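Local coordinates for protein F420-dependent methylenetetrahydromethanopterin dehydrogenase (Methanopyrus kandleri, PDB 1QV9) that catalyses the reversible, coenzyme F420-dependent reduction of methenyl-tetrahydromethanopterin to methylene-tetrahydromethanopterin, a step of methanogenesis from carbon dioxide, and works as a homohexamer, at residues V182-R185 with N186-L189; R252-E255 with K256-D259; L23-R27 with A28-D32. All blocks are in the same frame, centred on the assembly; numbering follows the deposited sequence.

Along the chain, interaction 3 (23-32) comes first, then interaction 1 (182-189), then interaction 2 (252-259). The three do not touch. The centres of interactions 1 and 2 are about 21 Å apart, and the centre of interaction 3 lies about 26 Å from each of theirs. Interaction 3 is the loop between helix 15-19 and strand 33-39, an outermost strand of the parallel sheet. Interaction 1 leaves strand 180-183, at the other edge of that sheet, and leads toward helix 197-223. Interaction 2 ends the long helix 227-257. Interactions 2 and 3 both touch the fourth subunit. All three are chain turns or helix ends that lie at contacts between subunits.

Interaction 1. Residues V182-R185 with N186-L189; sequences VIDR and NTLL
D184 and T187 hold each other across the turn that follows strand 180-183. The amide D184 N donates to T187 OG1 at 2.9 Å, almost straight at 174°. T187 N answers to D184 O, also at 2.9 Å. T187 has OG1 beside its backbone N (chi1 -58°), which turns the hydroxyl back to the end of the strand. This is the tight part. I183 CG2 packs against T187 OG1 at 3.8 Å, and helix 153-169 covers I183. One water sits at the rim, bonded to T187 OG1 and V182 O. L188 N bonds R185 O at 3.2 Å. Like T187 N to D184 O, this bond spans three residues, so tight turns follow in succession. The T187 hydroxyl ties the first to the strand end.

The looser side is at the D184 carboxylate. OD2 has a weak water link to N186 N, and D184 OD1 reaches N186 N in a weak bond of 3.1 Å.

R185 and N186 lie side by side, guanidinium and amide planes 83° apart, and R185 NH2 bonds N186 OD1 weakly. R185 pairs more strongly with E208. R185 and N186 both bond E219 of the second subunit, so the turn takes part in the subunit interface.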
ATOM      1  N   VAL A 182      15.197  29.137  10.457  1.00 18.03           N
ATOM      2  CA  VAL A 182      15.539  27.785  10.879  1.00 16.99           C
ATOM      3  C   VAL A 182      14.235  27.021  10.710  1.00 18.59           C
ATOM      4  O   VAL A 182      13.223  27.287  11.387  1.00 19.28           O
ATOM      5  CB  VAL A 182      16.018  27.738  12.344  1.00 20.87           C
ATOM      6  CG1 VAL A 182      16.304  26.332  12.738  1.00 21.07           C
ATOM      7  CG2 VAL A 182      17.265  28.579  12.512  1.00 24.88           C
ATOM      8  N   ILE A 183      14.263  26.069   9.788  1.00 14.51           N
ATOM      9  CA  ILE A 183      13.080  25.301   9.450  1.00 16.61           C
ATOM     10  C   ILE A 183      13.070  23.909  10.038  1.00 17.95           C
ATOM     11  O   ILE A 183      14.075  23.176  10.001  1.00 16.77           O
ATOM     12  CB  ILE A 183      12.958  25.182   7.896  1.00 17.86           C
ATOM     13  CG1 ILE A 183      12.871  26.590   7.285  1.00 14.91           C
ATOM     14  CG2 ILE A 183      11.743  24.299   7.497  1.00 16.63           C
ATOM     15  CD1 ILE A 183      13.010  26.615   5.750  1.00 19.49           C
ATOM     16  N   ASP A 184      11.925  23.561  10.595  1.00 16.26           N
ATOM     17  CA  ASP A 184      11.711  22.235  11.133  1.00 17.91           C
ATOM     18  C   ASP A 184      10.245  21.884  11.192  1.00 13.60           C
ATOM     19  O   ASP A 184       9.398  22.611  10.637  1.00 16.92           O
ATOM     20  CB  ASP A 184      12.415  22.056  12.481  1.00 18.35           C
ATOM     21  CG  ASP A 184      11.770  22.859  13.626  1.00 24.35           C
ATOM     22  OD1 ASP A 184      10.732  23.521  13.420  1.00 23.26           O
ATOM     23  OD2 ASP A 184      12.324  22.816  14.751  1.00 29.72           O
ATOM     24  N   ARG A 185       9.942  20.744  11.808  1.00 17.70           N
ATOM     25  CA  ARG A 185       8.580  20.269  11.937  1.00 16.84           C
ATOM     26  C   ARG A 185       7.591  21.351  12.381  1.00 14.40           C
ATOM     27  O   ARG A 185       6.516  21.521  11.779  1.00 15.98           O
ATOM     28  CB  ARG A 185       8.580  19.095  12.928  1.00 19.50           C
ATOM     29  CG  ARG A 185       7.224  18.511  13.203  1.00 24.68           C
ATOM     30  CD  ARG A 185       6.855  18.541  14.657  1.00 25.77           C
ATOM     31  NE  ARG A 185       7.842  17.953  15.561  1.00 18.67           N
ATOM     32  CZ  ARG A 185       7.884  18.275  16.854  1.00 20.04           C
ATOM     33  NH1 ARG A 185       8.779  17.728  17.662  1.00 21.57           N
ATOM     34  NH2 ARG A 185       7.051  19.184  17.323  1.00 21.88           N
ATOM     35  N   ASN A 186       7.963  22.130  13.395  1.00 17.61           N
ATOM     36  CA  ASN A 186       7.039  23.142  13.882  1.00 17.17           C
ATOM     37  C   ASN A 186       6.795  24.319  12.967  1.00 16.94           C
ATOM     38  O   ASN A 186       5.811  25.034  13.128  1.00 19.19           O
ATOM     39  CB  ASN A 186       7.438  23.619  15.280  1.00 19.12           C
ATOM     40  CG  ASN A 186       7.114  22.568  16.360  1.00 20.18           C
ATOM     41  OD1 ASN A 186       6.276  21.670  16.143  1.00 21.24           O
ATOM     42  ND2 ASN A 186       7.766  22.685  17.528  1.00 23.61           N
ATOM     43  N   THR A 187       7.685  24.539  12.004  1.00 17.19           N
ATOM     44  CA  THR A 187       7.496  25.611  11.036  1.00 15.83           C
ATOM     45  C   THR A 187       6.148  25.432  10.366  1.00 15.59           C
ATOM     46  O   THR A 187       5.461  26.406  10.007  1.00 17.52           O
ATOM     47  CB  THR A 187       8.616  25.514   9.952  1.00 16.39           C
ATOM     48  OG1 THR A 187       9.875  25.602  10.595  1.00 19.07           O
ATOM     49  CG2 THR A 187       8.502  26.636   8.920  1.00 18.89           C
ATOM     50  N   LEU A 188       5.743  24.173  10.192  1.00 16.67           N
ATOM     51  CA  LEU A 188       4.510  23.911   9.461  1.00 16.40           C
ATOM     52  C   LEU A 188       3.231  24.398  10.165  1.00 15.69           C
ATOM     53  O   LEU A 188       2.226  24.672   9.507  1.00 19.39           O
ATOM     54  CB  LEU A 188       4.373  22.409   9.163  1.00 15.94           C
ATOM     55  CG  LEU A 188       5.528  21.783   8.387  1.00 18.62           C
ATOM     56  CD1 LEU A 188       5.038  20.450   7.824  1.00 20.02           C
ATOM     57  CD2 LEU A 188       6.041  22.701   7.311  1.00 22.21           C
ATOM     58  N   LEU A 189       3.313  24.543  11.474  1.00 18.43           N
ATOM     59  CA  LEU A 189       2.158  24.953  12.278  1.00 19.84           C
ATOM     60  C   LEU A 189       1.583  26.289  11.860  1.00 21.63           C
ATOM     61  O   LEU A 189       0.370  26.511  11.998  1.00 27.34           O
ATOM     62  CB  LEU A 189       2.568  24.987  13.745  1.00 19.43           C
ATOM     63  CG  LEU A 189       2.777  23.603  14.374  1.00 17.66           C
ATOM     64  CD1 LEU A 189       3.540  23.750  15.690  1.00 18.57           C
ATOM     65  CD2 LEU A 189       1.446  22.872  14.584  1.00 18.05           C
TER
HETATM   66  O   HOH W   1      10.610  28.138  11.242  1.00 22.86           O
HETATM   67  O   HOH W   2      10.154  21.065  15.816  1.00 23.74           O

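Interaction 2. Residues R252-E255 with K256-D259; sequences RELE and KSND
K256 reaches back over the last turn of helix 227-257 to meet E253. Its first torsion puts CG beside the backbone N (chi1 -70°), and beyond CG the chain is extended. From CB outward, each atom meets a partner. CB lies 3.4 Å from E253 O, and CG lies 3.5 Å from R252 O, so the root of the chain rests on two helix carbonyls. CD then passes E253 OE1 at 3.5 Å, and CE comes to 3.4 Å from the same oxygen. NZ ends in a salt bridge to E253 OE1 of 2.8 Å. It meets the syn side of the carboxylate, 24° out of its plane. A bend at chi2 (-61°) folds the E253 carboxylate back toward the lysine. The tips have second partners: K256 NZ pairs with E239 of the fourth subunit, and E253 OE2 with K202 of the third subunit.

Further along, L254 O takes two donors. S257 OG gives it a bond of 2.7 Å, and N258 N a longer one of 3.3 Å. The helix then ends in a Schellman motif. D259 is its C-prime residue, with positive phi, and D259 N bonds to K256 O at 2.9 Å. The amide after D259 goes to E255 O.

The L254 side chain packs on helix 197-223 of its own chain. E255 also touches that helix, and its carboxylate takes the backbone amides of E195 and N196 just before it. S257 meets its counterpart S257 in the third and the fifth subunit. R252 pairs with E136 of the fourth subunit. The helix end is therefore set among helices and loops of several chains.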
ATOM      1  N   ARG A 252      -0.087  14.681   0.700  1.00 14.51           N
ATOM      2  CA  ARG A 252      -0.494  15.295  -0.564  1.00 14.16           C
ATOM      3  C   ARG A 252      -1.753  14.614  -1.107  1.00 14.30           C
ATOM      4  O   ARG A 252      -2.652  15.329  -1.661  1.00 14.83           O
ATOM      5  CB  ARG A 252       0.630  15.232  -1.566  1.00 14.12           C
ATOM      6  CG  ARG A 252       0.327  16.036  -2.849  1.00 19.38           C
ATOM      7  CD  ARG A 252       1.593  16.476  -3.397  1.00 24.42           C
ATOM      8  NE  ARG A 252       1.515  17.373  -4.561  1.00 21.72           N
ATOM      9  CZ  ARG A 252       1.547  18.700  -4.516  1.00 18.41           C
ATOM     10  NH1 ARG A 252       1.530  19.365  -5.663  1.00 16.42           N
ATOM     11  NH2 ARG A 252       1.620  19.394  -3.384  1.00 20.53           N
ATOM     12  N   GLU A 253      -1.865  13.288  -0.999  1.00 12.97           N
ATOM     13  CA  GLU A 253      -3.065  12.607  -1.497  1.00 13.49           C
ATOM     14  C   GLU A 253      -4.307  13.082  -0.719  1.00 17.85           C
ATOM     15  O   GLU A 253      -5.382  13.143  -1.291  1.00 16.86           O
ATOM     16  CB  GLU A 253      -2.927  11.079  -1.437  1.00 17.07           C
ATOM     17  CG  GLU A 253      -1.886  10.537  -2.437  1.00 16.63           C
ATOM     18  CD  GLU A 253      -2.207  10.826  -3.919  1.00 17.37           C
ATOM     19  OE1 GLU A 253      -1.340  11.366  -4.639  1.00 20.59           O
ATOM     20  OE2 GLU A 253      -3.308  10.457  -4.341  1.00 21.39           O
ATOM     21  N   LEU A 254      -4.173  13.416   0.564  1.00 13.72           N
ATOM     22  CA  LEU A 254      -5.309  13.919   1.351  1.00 14.77           C
ATOM     23  C   LEU A 254      -5.731  15.273   0.769  1.00 17.83           C
ATOM     24  O   LEU A 254      -6.939  15.558   0.672  1.00 18.02           O
ATOM     25  CB  LEU A 254      -4.954  14.104   2.841  1.00 16.51           C
ATOM     26  CG  LEU A 254      -4.995  12.820   3.660  1.00 18.49           C
ATOM     27  CD1 LEU A 254      -4.454  13.123   5.038  1.00 21.00           C
ATOM     28  CD2 LEU A 254      -6.413  12.258   3.764  1.00 22.87           C
ATOM     29  N   GLU A 255      -4.771  16.100   0.377  1.00 15.85           N
ATOM     30  CA  GLU A 255      -5.154  17.392  -0.207  1.00 14.71           C
ATOM     31  C   GLU A 255      -5.840  17.120  -1.517  1.00 17.48           C
ATOM     32  O   GLU A 255      -6.823  17.808  -1.862  1.00 17.73           O
ATOM     33  CB  GLU A 255      -3.947  18.299  -0.407  1.00 16.72           C
ATOM     34  CG  GLU A 255      -3.314  18.775   0.931  1.00 17.12           C
ATOM     35  CD  GLU A 255      -4.197  19.754   1.713  1.00 20.13           C
ATOM     36  OE1 GLU A 255      -4.127  20.985   1.464  1.00 18.12           O
ATOM     37  OE2 GLU A 255      -4.970  19.277   2.574  1.00 21.83           O
ATOM     38  N   LYS A 256      -5.370  16.127  -2.273  1.00 14.10           N
ATOM     39  CA  LYS A 256      -6.057  15.839  -3.540  1.00 13.96           C
ATOM     40  C   LYS A 256      -7.508  15.407  -3.280  1.00 15.29           C
ATOM     41  O   LYS A 256      -8.427  15.786  -4.041  1.00 16.40           O
ATOM     42  CB  LYS A 256      -5.343  14.729  -4.336  1.00 13.00           C
ATOM     43  CG  LYS A 256      -3.997  15.169  -4.922  1.00 13.43           C
ATOM     44  CD  LYS A 256      -3.355  14.006  -5.682  1.00 12.63           C
ATOM     45  CE  LYS A 256      -1.986  14.373  -6.176  1.00 18.02           C
ATOM     46  NZ  LYS A 256      -1.338  13.152  -6.823  1.00 20.92           N
ATOM     47  N   SER A 257      -7.754  14.620  -2.238  1.00 13.41           N
ATOM     48  CA  SER A 257      -9.115  14.167  -1.960  1.00 15.34           C
ATOM     49  C   SER A 257     -10.053  15.324  -1.691  1.00 19.33           C
ATOM     50  O   SER A 257     -11.267  15.215  -1.937  1.00 20.66           O
ATOM     51  CB  SER A 257      -9.138  13.173  -0.790  1.00 20.21           C
ATOM     52  OG  SER A 257      -9.014  13.815   0.457  1.00 25.14           O
ATOM     53  N   ASN A 258      -9.506  16.423  -1.199  1.00 19.30           N
ATOM     54  CA  ASN A 258     -10.319  17.606  -0.917  1.00 20.05           C
ATOM     55  C   ASN A 258     -10.246  18.646  -2.020  1.00 17.51           C
ATOM     56  O   ASN A 258     -10.767  19.750  -1.834  1.00 19.73           O
ATOM     57  CB  ASN A 258      -9.855  18.241   0.374  1.00 19.75           C
ATOM     58  CG  ASN A 258     -10.284  17.461   1.576  1.00 29.16           C
ATOM     59  OD1 ASN A 258     -11.474  17.216   1.772  1.00 38.49           O
ATOM     60  ND2 ASN A 258      -9.338  17.071   2.392  1.00 29.18           N
ATOM     61  N   ASP A 259      -9.593  18.305  -3.134  1.00 17.78           N
ATOM     62  CA  ASP A 259      -9.357  19.236  -4.247  1.00 17.70           C
ATOM     63  C   ASP A 259      -8.858  20.555  -3.659  1.00 20.55           C
ATOM     64  O   ASP A 259      -9.352  21.652  -3.926  1.00 20.60           O
ATOM     65  CB  ASP A 259     -10.614  19.444  -5.121  1.00 18.05           C
ATOM     66  CG  ASP A 259     -10.308  20.287  -6.358  1.00 19.79           C
ATOM     67  OD1 ASP A 259      -9.120  20.401  -6.752  1.00 20.51           O
ATOM     68  OD2 ASP A 259     -11.271  20.838  -6.970  1.00 21.56           O
TER

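Interaction 3. Residues L23-R27 with A28-D32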
ATOM      1  N   LEU A  23      13.530  26.310  -7.809  1.00 18.17           N
ATOM      2  CA  LEU A  23      12.256  26.645  -7.174  1.00 18.19           C
ATOM      3  C   LEU A  23      11.846  28.076  -7.505  1.00 18.14           C
ATOM      4  O   LEU A  23      10.680  28.452  -7.297  1.00 18.78           O
ATOM      5  CB  LEU A  23      12.373  26.527  -5.645  1.00 18.86           C
ATOM      6  CG  LEU A  23      12.610  25.120  -5.103  1.00 18.55           C
ATOM      7  CD1 LEU A  23      13.009  25.254  -3.605  1.00 18.27           C
ATOM      8  CD2 LEU A  23      11.383  24.253  -5.289  1.00 20.18           C
ATOM      9  N   LEU A  24      12.780  28.866  -8.017  1.00 17.93           N
ATOM     10  CA  LEU A  24      12.478  30.273  -8.334  1.00 16.26           C
ATOM     11  C   LEU A  24      12.036  30.522  -9.803  1.00 19.93           C
ATOM     12  O   LEU A  24      11.566  31.610 -10.142  1.00 22.21           O
ATOM     13  CB  LEU A  24      13.696  31.132  -7.987  1.00 19.33           C
ATOM     14  CG  LEU A  24      14.247  30.864  -6.579  1.00 22.00           C
ATOM     15  CD1 LEU A  24      15.462  31.740  -6.282  1.00 20.63           C
ATOM     16  CD2 LEU A  24      13.113  31.110  -5.558  1.00 22.70           C
ATOM     17  N   ASP A  25      12.145  29.532 -10.683  1.00 17.63           N
ATOM     18  CA  ASP A  25      11.742  29.774 -12.095  1.00 20.35           C
ATOM     19  C   ASP A  25      11.419  28.383 -12.645  1.00 21.50           C
ATOM     20  O   ASP A  25      12.092  27.866 -13.572  1.00 21.31           O
ATOM     21  CB  ASP A  25      12.932  30.408 -12.806  1.00 19.75           C
ATOM     22  CG  ASP A  25      12.632  30.830 -14.216  1.00 24.63           C
ATOM     23  OD1 ASP A  25      11.425  30.962 -14.569  1.00 22.57           O
ATOM     24  OD2 ASP A  25      13.631  31.054 -14.948  1.00 23.63           O
ATOM     25  N   GLU A  26      10.355  27.803 -12.086  1.00 17.90           N
ATOM     26  CA  GLU A  26      10.021  26.431 -12.367  1.00 17.18           C
ATOM     27  C   GLU A  26       9.784  26.023 -13.800  1.00 21.42           C
ATOM     28  O   GLU A  26       9.965  24.851 -14.143  1.00 23.42           O
ATOM     29  CB  GLU A  26       8.848  25.984 -11.486  1.00 18.31           C
ATOM     30  CG  GLU A  26       7.496  26.658 -11.814  1.00 20.10           C
ATOM     31  CD  GLU A  26       7.316  28.040 -11.187  1.00 20.29           C
ATOM     32  OE1 GLU A  26       6.175  28.548 -11.257  1.00 19.96           O
ATOM     33  OE2 GLU A  26       8.268  28.612 -10.623  1.00 20.08           O
ATOM     34  N   ARG A  27       9.387  26.966 -14.640  1.00 21.56           N
ATOM     35  CA  ARG A  27       9.151  26.652 -16.056  1.00 23.81           C
ATOM     36  C   ARG A  27      10.103  27.460 -16.956  1.00 23.48           C
ATOM     37  O   ARG A  27       9.919  27.483 -18.175  1.00 24.21           O
ATOM     38  CB  ARG A  27       7.682  26.948 -16.433  1.00 23.12           C
ATOM     39  CG  ARG A  27       6.634  25.993 -15.800  1.00 24.73           C
ATOM     40  CD  ARG A  27       5.204  26.507 -16.045  1.00 25.44           C
ATOM     41  NE  ARG A  27       5.249  27.943 -15.808  1.00 25.95           N
ATOM     42  CZ  ARG A  27       5.168  28.509 -14.612  1.00 28.83           C
ATOM     43  NH1 ARG A  27       5.287  29.825 -14.518  1.00 27.57           N
ATOM     44  NH2 ARG A  27       4.893  27.786 -13.525  1.00 26.10           N
ATOM     45  N   ALA A  28      11.096  28.122 -16.354  1.00 20.79           N
ATOM     46  CA  ALA A  28      12.093  28.912 -17.075  1.00 24.40           C
ATOM     47  C   ALA A  28      11.492  30.052 -17.892  1.00 27.87           C
ATOM     48  O   ALA A  28      12.138  30.552 -18.810  1.00 30.47           O
ATOM     49  CB  ALA A  28      12.931  28.010 -17.999  1.00 27.08           C
ATOM     50  N   ASP A  29      10.280  30.465 -17.551  1.00 25.11           N
ATOM     51  CA  ASP A  29       9.635  31.551 -18.279  1.00 29.34           C
ATOM     52  C   ASP A  29       9.596  32.871 -17.526  1.00 28.96           C
ATOM     53  O   ASP A  29       8.893  33.795 -17.930  1.00 29.95           O
ATOM     54  CB  ASP A  29       8.214  31.149 -18.732  1.00 30.59           C
ATOM     55  CG  ASP A  29       7.369  30.597 -17.606  1.00 33.78           C
ATOM     56  OD1 ASP A  29       7.650  30.944 -16.447  1.00 30.89           O
ATOM     57  OD2 ASP A  29       6.419  29.817 -17.879  1.00 36.67           O
ATOM     58  N   ARG A  30      10.342  32.989 -16.429  1.00 27.49           N
ATOM     59  CA  ARG A  30      10.353  34.259 -15.715  1.00 25.52           C
ATOM     60  C   ARG A  30      11.238  35.249 -16.453  1.00 28.16           C
ATOM     61  O   ARG A  30      12.407  34.978 -16.736  1.00 29.69           O
ATOM     62  CB  ARG A  30      10.887  34.135 -14.288  1.00 26.23           C
ATOM     63  CG  ARG A  30       9.854  33.792 -13.266  1.00 26.18           C
ATOM     64  CD  ARG A  30      10.465  33.754 -11.872  1.00 22.66           C
ATOM     65  NE  ARG A  30      10.570  35.066 -11.224  1.00 21.16           N
ATOM     66  CZ  ARG A  30      10.783  35.227  -9.921  1.00 22.34           C
ATOM     67  NH1 ARG A  30      10.848  36.449  -9.385  1.00 24.49           N
ATOM     68  NH2 ARG A  30      10.943  34.161  -9.131  1.00 20.91           N
ATOM     69  N   GLU A  31      10.683  36.415 -16.736  1.00 25.15           N
ATOM     70  CA  GLU A  31      11.434  37.437 -17.441  1.00 28.78           C
ATOM     71  C   GLU A  31      12.172  38.380 -16.502  1.00 26.18           C
ATOM     72  O   GLU A  31      12.922  39.245 -16.947  1.00 29.63           O
ATOM     73  CB  GLU A  31      10.468  38.259 -18.308  1.00 30.38           C
ATOM     74  CG  GLU A  31       9.442  37.419 -19.070  1.00 39.60           C
ATOM     75  CD  GLU A  31       8.478  38.263 -19.909  1.00 46.78           C
ATOM     76  OE1 GLU A  31       8.702  38.377 -21.133  1.00 50.87           O
ATOM     77  OE2 GLU A  31       7.499  38.817 -19.348  1.00 48.33           O
ATOM     78  N   ASP A  32      11.966  38.233 -15.200  1.00 24.05           N
ATOM     79  CA  ASP A  32      12.592  39.140 -14.242  1.00 25.78           C
ATOM     80  C   ASP A  32      13.782  38.648 -13.438  1.00 24.42           C
ATOM     81  O   ASP A  32      14.185  39.317 -12.499  1.00 24.86           O
ATOM     82  CB  ASP A  32      11.551  39.638 -13.249  1.00 26.02           C
ATOM     83  CG  ASP A  32      10.979  38.507 -12.401  1.00 26.02           C
ATOM     84  OD1 ASP A  32      10.624  38.761 -11.236  1.00 25.82           O
ATOM     85  OD2 ASP A  32      10.880  37.376 -12.926  1.00 27.24           O
TER
HETATM   86  O   HOH W   3       8.924  29.752 -14.300  1.00 22.78           O
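Two acidic oxygens, D25 OD1 and D29 OD1, lie 4.2 Å apart, and one water bridges them from the side. The water donates to D25 OD1 and to D29 OD1 and accepts from R27 N, each at 2.8 Å. It thus probably eases the closeness of like charges. D25 OD1 also accepts R30 N at 3.0 Å, on the syn side. R27 balances D29: its NE makes a salt bridge to D29 OD2 of 3.0 Å in the guanidinium plane, with the two flat groups 45° apart. NH1 adds a weak bond to D29 OD1, and NH2 turns to E26 OE1, so E26, R27 and D29 form a network. E26 OE2 in turn bonds H266 ND1.

The backbone here is a type I beta turn from D25 to A28, closed by A28 N to D25 O at 3.0 Å. It lies in the loop that leads from helix 15-19 to strand 33-39.

A bend at chi3 (83°) brings the R30 guanidinium back to L24 O. Its NH2 lies on a lone pair of L24 O at 2.8 Å. Its other side grips D32 side-on, R30 NE to D32 OD2 at 2.9 Å and R30 NH1 to D32 OD1 at 3.0 Å. D162 of helix 153-169 also pairs with R30 NH2. The fourth subunit supplies K43 to D25 OD2 and R129 to D29 OD2.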